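Local coordinates for FYVE, RhoGEF and PH domain-containing protein 5 (Homo sapiens, PDB 3MPX) that activates the small GTPase CDC42 by exchanging its bound GDP for GTP, and mediates CDC42 activation in response to VEGF, at residues 72-86 with 116-130. Numbering follows the deposited sequence.
Sequences LRQGLSELPAIHDLH and GFDHHATHILQFDRY
Glu78 reaches from helix 72-86 as a knob into the hole made by His119, Thr122, His123 and Gln126 of helix 117-130. Its CB lies 4.0 Å from His123 CB, and CG rests near Thr122 CG2. The chain then bends at chi2 (-46°), setting OE1 beside the Thr122 methyl and OE2 at the ring edge of His119. There His119 ND1 donates to the syn lone pair of Glu78 OE2 at 2.9 Å, with carboxylate and imidazole nearly coplanar. Ala81 CB lies over the centre of one face of the same ring, a CH-pi contact 3.6 Å from its centroid. A leucine in place of His119 would probably leave Glu78 OE2 without this donor and Ala81 without its flat partner. The two helices run antiparallel at 152°, their axes 9.0 Å apart at closest approach, as part of the helical bundle of the DH (RhoGEF) domain. Deeper in, His86 NE2 and His120 NE2 share a hydrogen bond of 2.8 Å, the rings meeting rim to rim with planes at 83°; Ile82 CG1 lies over the His120 face, while His86 ND1 is hydrogen-bonded to Glu34 OE2 on helix 21-59. Toward the other end, His123 NE2 and Tyr130 OH are hydrogen-bonded at 2.7 Å, tying a ring lodged among Gly75, Glu78, Leu79 and Ile82 to the tyrosine. Gly75 CA sits over the Tyr130 face, a CH-pi contact 4.1 Å from its centroid.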
loop_
_atom_site.group_PDB
_atom_site.type_symbol
_atom_site.label_atom_id
_atom_site.label_comp_id
_atom_site.label_asym_id
_atom_site.label_seq_id
_atom_site.Cartn_x
_atom_site.Cartn_y
_atom_site.Cartn_z
ATOM N N LEU A 72 -24.722 3.102 1.566
ATOM C CA LEU A 72 -23.957 2.797 0.347
ATOM C C LEU A 72 -23.751 4.066 -0.507
ATOM O O LEU A 72 -22.624 4.368 -0.909
ATOM C CB LEU A 72 -24.666 1.746 -0.492
ATOM C CG LEU A 72 -24.356 0.319 -0.148
ATOM C CD1 LEU A 72 -25.498 -0.592 -0.568
ATOM C CD2 LEU A 72 -23.014 -0.110 -0.731
ATOM N N ARG A 73 -24.837 4.831 -0.724
ATOM C CA ARG A 73 -24.820 6.077 -1.480
ATOM C C ARG A 73 -23.852 7.137 -0.901
ATOM O O ARG A 73 -23.209 7.857 -1.679
ATOM C CB ARG A 73 -26.240 6.650 -1.563
ATOM C CG ARG A 73 -27.069 6.033 -2.659
ATOM C CD ARG A 73 -28.206 6.937 -3.030
ATOM N NE ARG A 73 -28.968 6.421 -4.168
ATOM C CZ ARG A 73 -30.089 5.722 -4.055
ATOM N NH1 ARG A 73 -30.573 5.417 -2.855
ATOM N NH2 ARG A 73 -30.732 5.312 -5.139
ATOM N N GLN A 74 -23.755 7.231 0.452
ATOM C CA GLN A 74 -22.898 8.211 1.137
ATOM C C GLN A 74 -21.415 7.875 0.932
ATOM O O GLN A 74 -20.683 8.713 0.432
ATOM C CB GLN A 74 -23.282 8.347 2.633
ATOM C CG GLN A 74 -22.921 9.681 3.316
ATOM C CD GLN A 74 -23.041 10.951 2.482
ATOM O OE1 GLN A 74 -22.043 11.604 2.169
ATOM N NE2 GLN A 74 -24.250 11.347 2.107
ATOM N N GLY A 75 -21.028 6.633 1.232
ATOM C CA GLY A 75 -19.679 6.105 1.050
ATOM C C GLY A 75 -19.251 6.132 -0.400
ATOM O O GLY A 75 -18.099 6.443 -0.698
ATOM N N LEU A 76 -20.181 5.863 -1.320
ATOM C CA LEU A 76 -19.903 5.895 -2.766
ATOM C C LEU A 76 -19.791 7.306 -3.317
ATOM O O LEU A 76 -19.217 7.465 -4.380
ATOM C CB LEU A 76 -20.967 5.117 -3.568
ATOM C CG LEU A 76 -20.800 3.598 -3.576
ATOM C CD1 LEU A 76 -22.113 2.912 -3.717
ATOM C CD2 LEU A 76 -19.889 3.168 -4.667
ATOM N N SER A 77 -20.313 8.334 -2.596
ATOM C CA SER A 77 -20.274 9.728 -3.060
ATOM C C SER A 77 -18.858 10.312 -3.065
ATOM O O SER A 77 -18.575 11.264 -3.797
ATOM C CB SER A 77 -21.210 10.603 -2.237
ATOM O OG SER A 77 -20.678 10.815 -0.943
ATOM N N GLU A 78 -17.978 9.722 -2.255
ATOM C CA GLU A 78 -16.591 10.108 -2.089
ATOM C C GLU A 78 -15.731 9.816 -3.311
ATOM O O GLU A 78 -14.799 10.572 -3.583
ATOM C CB GLU A 78 -16.019 9.417 -0.850
ATOM C CG GLU A 78 -16.609 9.924 0.461
ATOM C CD GLU A 78 -16.704 11.436 0.604
ATOM O OE1 GLU A 78 -17.771 11.923 1.048
ATOM O OE2 GLU A 78 -15.725 12.137 0.256
ATOM N N LEU A 79 -16.065 8.751 -4.073
ATOM C CA LEU A 79 -15.308 8.327 -5.255
ATOM C C LEU A 79 -15.209 9.422 -6.315
ATOM O O LEU A 79 -14.069 9.747 -6.643
ATOM C CB LEU A 79 -15.808 7.002 -5.853
ATOM C CG LEU A 79 -15.861 5.765 -4.920
ATOM C CD1 LEU A 79 -16.269 4.525 -5.706
ATOM C CD2 LEU A 79 -14.519 5.512 -4.212
ATOM N N PRO A 80 -16.326 10.069 -6.788
ATOM C CA PRO A 80 -16.193 11.176 -7.773
ATOM C C PRO A 80 -15.393 12.390 -7.263
ATOM O O PRO A 80 -14.620 12.991 -8.020
ATOM C CB PRO A 80 -17.639 11.566 -8.070
ATOM C CG PRO A 80 -18.458 10.429 -7.650
ATOM C CD PRO A 80 -17.753 9.794 -6.505
ATOM N N ALA A 81 -15.554 12.722 -5.967
ATOM C CA ALA A 81 -14.848 13.812 -5.304
ATOM C C ALA A 81 -13.351 13.544 -5.296
ATOM O O ALA A 81 -12.570 14.487 -5.439
ATOM C CB ALA A 81 -15.347 13.966 -3.874
ATOM N N ILE A 82 -12.954 12.263 -5.100
ATOM C CA ILE A 82 -11.550 11.844 -5.092
ATOM C C ILE A 82 -11.023 11.889 -6.512
ATOM O O ILE A 82 -9.979 12.480 -6.735
ATOM C CB ILE A 82 -11.320 10.476 -4.387
ATOM C CG1 ILE A 82 -11.552 10.602 -2.869
ATOM C CG2 ILE A 82 -9.914 9.904 -4.676
ATOM C CD1 ILE A 82 -12.175 9.343 -2.179
ATOM N N HIS A 83 -11.771 11.334 -7.473
ATOM C CA HIS A 83 -11.400 11.361 -8.889
ATOM C C HIS A 83 -11.051 12.799 -9.367
ATOM O O HIS A 83 -10.005 13.006 -9.993
ATOM C CB HIS A 83 -12.516 10.748 -9.746
ATOM C CG HIS A 83 -12.227 10.768 -11.217
ATOM N ND1 HIS A 83 -13.187 11.151 -12.130
ATOM C CD2 HIS A 83 -11.084 10.470 -11.886
ATOM C CE1 HIS A 83 -12.609 11.075 -13.319
ATOM N NE2 HIS A 83 -11.344 10.673 -13.225
ATOM N N ASP A 84 -11.908 13.784 -9.013
ATOM C CA ASP A 84 -11.762 15.181 -9.370
ATOM C C ASP A 84 -10.539 15.778 -8.725
ATOM O O ASP A 84 -9.819 16.545 -9.387
ATOM C CB ASP A 84 -13.032 15.972 -8.998
ATOM C CG ASP A 84 -14.286 15.632 -9.808
ATOM O OD1 ASP A 84 -14.148 15.070 -10.932
ATOM O OD2 ASP A 84 -15.409 15.948 -9.334
ATOM N N LEU A 85 -10.267 15.392 -7.452
ATOM C CA LEU A 85 -9.114 15.870 -6.689
ATOM C C LEU A 85 -7.824 15.495 -7.393
ATOM O O LEU A 85 -6.975 16.364 -7.605
ATOM C CB LEU A 85 -9.139 15.354 -5.229
ATOM C CG LEU A 85 -7.803 15.218 -4.469
ATOM C CD1 LEU A 85 -7.231 16.563 -4.058
ATOM C CD2 LEU A 85 -7.944 14.306 -3.272
ATOM N N HIS A 86 -7.712 14.219 -7.800
ATOM C CA HIS A 86 -6.536 13.666 -8.444
ATOM C C HIS A 86 -6.435 14.081 -9.910
ATOM O O HIS A 86 -5.313 14.311 -10.391
ATOM C CB HIS A 86 -6.470 12.159 -8.221
ATOM C CG HIS A 86 -6.235 11.843 -6.774
ATOM N ND1 HIS A 86 -4.964 11.856 -6.230
ATOM C CD2 HIS A 86 -7.126 11.637 -5.782
ATOM C CE1 HIS A 86 -5.122 11.589 -4.945
ATOM N NE2 HIS A 86 -6.404 11.467 -4.629
ATOM N N GLY A 116 -9.320 18.842 -0.309
ATOM C CA GLY A 116 -9.373 17.708 -1.222
ATOM C C GLY A 116 -9.125 16.370 -0.560
ATOM O O GLY A 116 -9.918 15.439 -0.726
ATOM N N PHE A 117 -8.022 16.280 0.203
ATOM C CA PHE A 117 -7.615 15.094 0.942
ATOM C C PHE A 117 -8.578 14.812 2.111
ATOM O O PHE A 117 -8.478 13.767 2.753
ATOM C CB PHE A 117 -6.155 15.226 1.419
ATOM C CG PHE A 117 -5.128 14.971 0.336
ATOM C CD1 PHE A 117 -4.758 13.678 -0.006
ATOM C CD2 PHE A 117 -4.509 16.027 -0.324
ATOM C CE1 PHE A 117 -3.818 13.445 -1.017
ATOM C CE2 PHE A 117 -3.571 15.790 -1.337
ATOM C CZ PHE A 117 -3.231 14.498 -1.672
ATOM N N ASP A 118 -9.536 15.720 2.367
ATOM C CA ASP A 118 -10.525 15.511 3.424
ATOM C C ASP A 118 -11.541 14.484 2.977
ATOM O O ASP A 118 -12.059 13.748 3.812
ATOM C CB ASP A 118 -11.180 16.825 3.852
ATOM C CG ASP A 118 -10.322 17.651 4.796
ATOM O OD1 ASP A 118 -9.661 17.049 5.686
ATOM O OD2 ASP A 118 -10.339 18.898 4.675
ATOM N N HIS A 119 -11.775 14.391 1.648
ATOM C CA HIS A 119 -12.627 13.380 1.019
ATOM C C HIS A 119 -12.023 11.986 1.257
ATOM O O HIS A 119 -12.761 11.051 1.567
ATOM C CB HIS A 119 -12.810 13.676 -0.475
ATOM C CG HIS A 119 -13.690 14.863 -0.736
ATOM N ND1 HIS A 119 -15.045 14.843 -0.430
ATOM C CD2 HIS A 119 -13.381 16.073 -1.253
ATOM C CE1 HIS A 119 -15.509 16.025 -0.776
ATOM N NE2 HIS A 119 -14.551 16.796 -1.287
ATOM N N HIS A 120 -10.668 11.880 1.172
ATOM C CA HIS A 120 -9.899 10.684 1.523
ATOM C C HIS A 120 -10.178 10.276 2.987
ATOM O O HIS A 120 -10.525 9.126 3.233
ATOM C CB HIS A 120 -8.382 10.891 1.298
ATOM C CG HIS A 120 -7.954 10.528 -0.091
ATOM N ND1 HIS A 120 -7.987 9.206 -0.545
ATOM C CD2 HIS A 120 -7.558 11.323 -1.106
ATOM C CE1 HIS A 120 -7.574 9.246 -1.798
ATOM N NE2 HIS A 120 -7.297 10.493 -2.177
ATOM N N ALA A 121 -10.093 11.227 3.928
ATOM C CA ALA A 121 -10.344 11.017 5.354
ATOM C C ALA A 121 -11.770 10.528 5.595
ATOM O O ALA A 121 -11.983 9.587 6.359
ATOM C CB ALA A 121 -10.119 12.315 6.097
ATOM N N THR A 122 -12.739 11.155 4.902
ATOM C CA THR A 122 -14.163 10.844 4.956
ATOM C C THR A 122 -14.421 9.452 4.362
ATOM O O THR A 122 -15.237 8.711 4.906
ATOM C CB THR A 122 -14.920 11.974 4.250
ATOM O OG1 THR A 122 -14.832 13.129 5.074
ATOM C CG2 THR A 122 -16.365 11.663 4.015
ATOM N N HIS A 123 -13.716 9.102 3.259
ATOM C CA HIS A 123 -13.846 7.809 2.590
ATOM C C HIS A 123 -13.357 6.701 3.496
ATOM O O HIS A 123 -14.069 5.726 3.689
ATOM C CB HIS A 123 -13.091 7.794 1.258
ATOM C CG HIS A 123 -13.196 6.493 0.508
ATOM N ND1 HIS A 123 -12.068 5.861 -0.011
ATOM C CD2 HIS A 123 -14.288 5.759 0.195
ATOM C CE1 HIS A 123 -12.512 4.777 -0.617
ATOM N NE2 HIS A 123 -13.840 4.669 -0.515
ATOM N N ILE A 124 -12.167 6.891 4.094
ATOM C CA ILE A 124 -11.508 5.985 5.037
ATOM C C ILE A 124 -12.436 5.702 6.233
ATOM O O ILE A 124 -12.621 4.539 6.570
ATOM C CB ILE A 124 -10.171 6.651 5.480
ATOM C CG1 ILE A 124 -9.035 6.361 4.466
ATOM C CG2 ILE A 124 -9.776 6.242 6.896
ATOM C CD1 ILE A 124 -7.868 7.299 4.522
ATOM N N LEU A 125 -13.039 6.765 6.835
ATOM C CA LEU A 125 -13.919 6.702 8.005
ATOM C C LEU A 125 -15.136 5.810 7.827
ATOM O O LEU A 125 -15.582 5.212 8.808
ATOM C CB LEU A 125 -14.386 8.111 8.457
ATOM C CG LEU A 125 -13.349 9.011 9.149
ATOM C CD1 LEU A 125 -13.829 10.381 9.234
ATOM C CD2 LEU A 125 -12.963 8.515 10.516
ATOM N N GLN A 126 -15.676 5.716 6.604
ATOM C CA GLN A 126 -16.858 4.873 6.337
ATOM C C GLN A 126 -16.566 3.668 5.402
ATOM O O GLN A 126 -17.470 2.875 5.120
ATOM C CB GLN A 126 -18.040 5.716 5.819
ATOM C CG GLN A 126 -17.729 6.534 4.584
ATOM C CD GLN A 126 -18.639 7.722 4.475
ATOM O OE1 GLN A 126 -19.876 7.610 4.380
ATOM N NE2 GLN A 126 -18.032 8.887 4.426
ATOM N N PHE A 127 -15.292 3.498 5.006
ATOM C CA PHE A 127 -14.782 2.453 4.114
ATOM C C PHE A 127 -15.349 1.045 4.439
ATOM O O PHE A 127 -16.143 0.518 3.655
ATOM C CB PHE A 127 -13.243 2.464 4.145
ATOM C CG PHE A 127 -12.574 1.699 3.040
ATOM C CD1 PHE A 127 -12.211 2.329 1.859
ATOM C CD2 PHE A 127 -12.278 0.342 3.189
ATOM C CE1 PHE A 127 -11.596 1.608 0.822
ATOM C CE2 PHE A 127 -11.662 -0.377 2.157
ATOM C CZ PHE A 127 -11.316 0.260 0.986
ATOM N N ASP A 128 -14.969 0.454 5.586
ATOM C CA ASP A 128 -15.406 -0.891 5.962
ATOM C C ASP A 128 -16.946 -1.034 6.023
ATOM O O ASP A 128 -17.455 -2.111 5.693
ATOM C CB ASP A 128 -14.776 -1.334 7.303
ATOM C CG ASP A 128 -13.255 -1.417 7.382
ATOM O OD1 ASP A 128 -12.615 -1.730 6.353
ATOM O OD2 ASP A 128 -12.711 -1.261 8.497
ATOM N N ARG A 129 -17.674 0.043 6.430
ATOM C CA ARG A 129 -19.138 0.061 6.593
ATOM C C ARG A 129 -19.847 -0.130 5.257
ATOM O O ARG A 129 -20.637 -1.067 5.129
ATOM C CB ARG A 129 -19.609 1.368 7.296
ATOM C CG ARG A 129 -21.067 1.378 7.791
ATOM N N TYR A 130 -19.581 0.742 4.267
ATOM C CA TYR A 130 -20.259 0.624 2.980
ATOM C C TYR A 130 -19.749 -0.566 2.149
ATOM O O TYR A 130 -20.484 -1.095 1.315
ATOM C CB TYR A 130 -20.208 1.948 2.191
ATOM C CG TYR A 130 -19.004 2.161 1.295
ATOM C CD1 TYR A 130 -19.072 1.889 -0.070
ATOM C CD2 TYR A 130 -17.842 2.762 1.783
ATOM C CE1 TYR A 130 -17.985 2.123 -0.911
ATOM C CE2 TYR A 130 -16.749 3.010 0.950
ATOM C CZ TYR A 130 -16.829 2.692 -0.400
ATOM O OH TYR A 130 -15.774 2.931 -1.237
#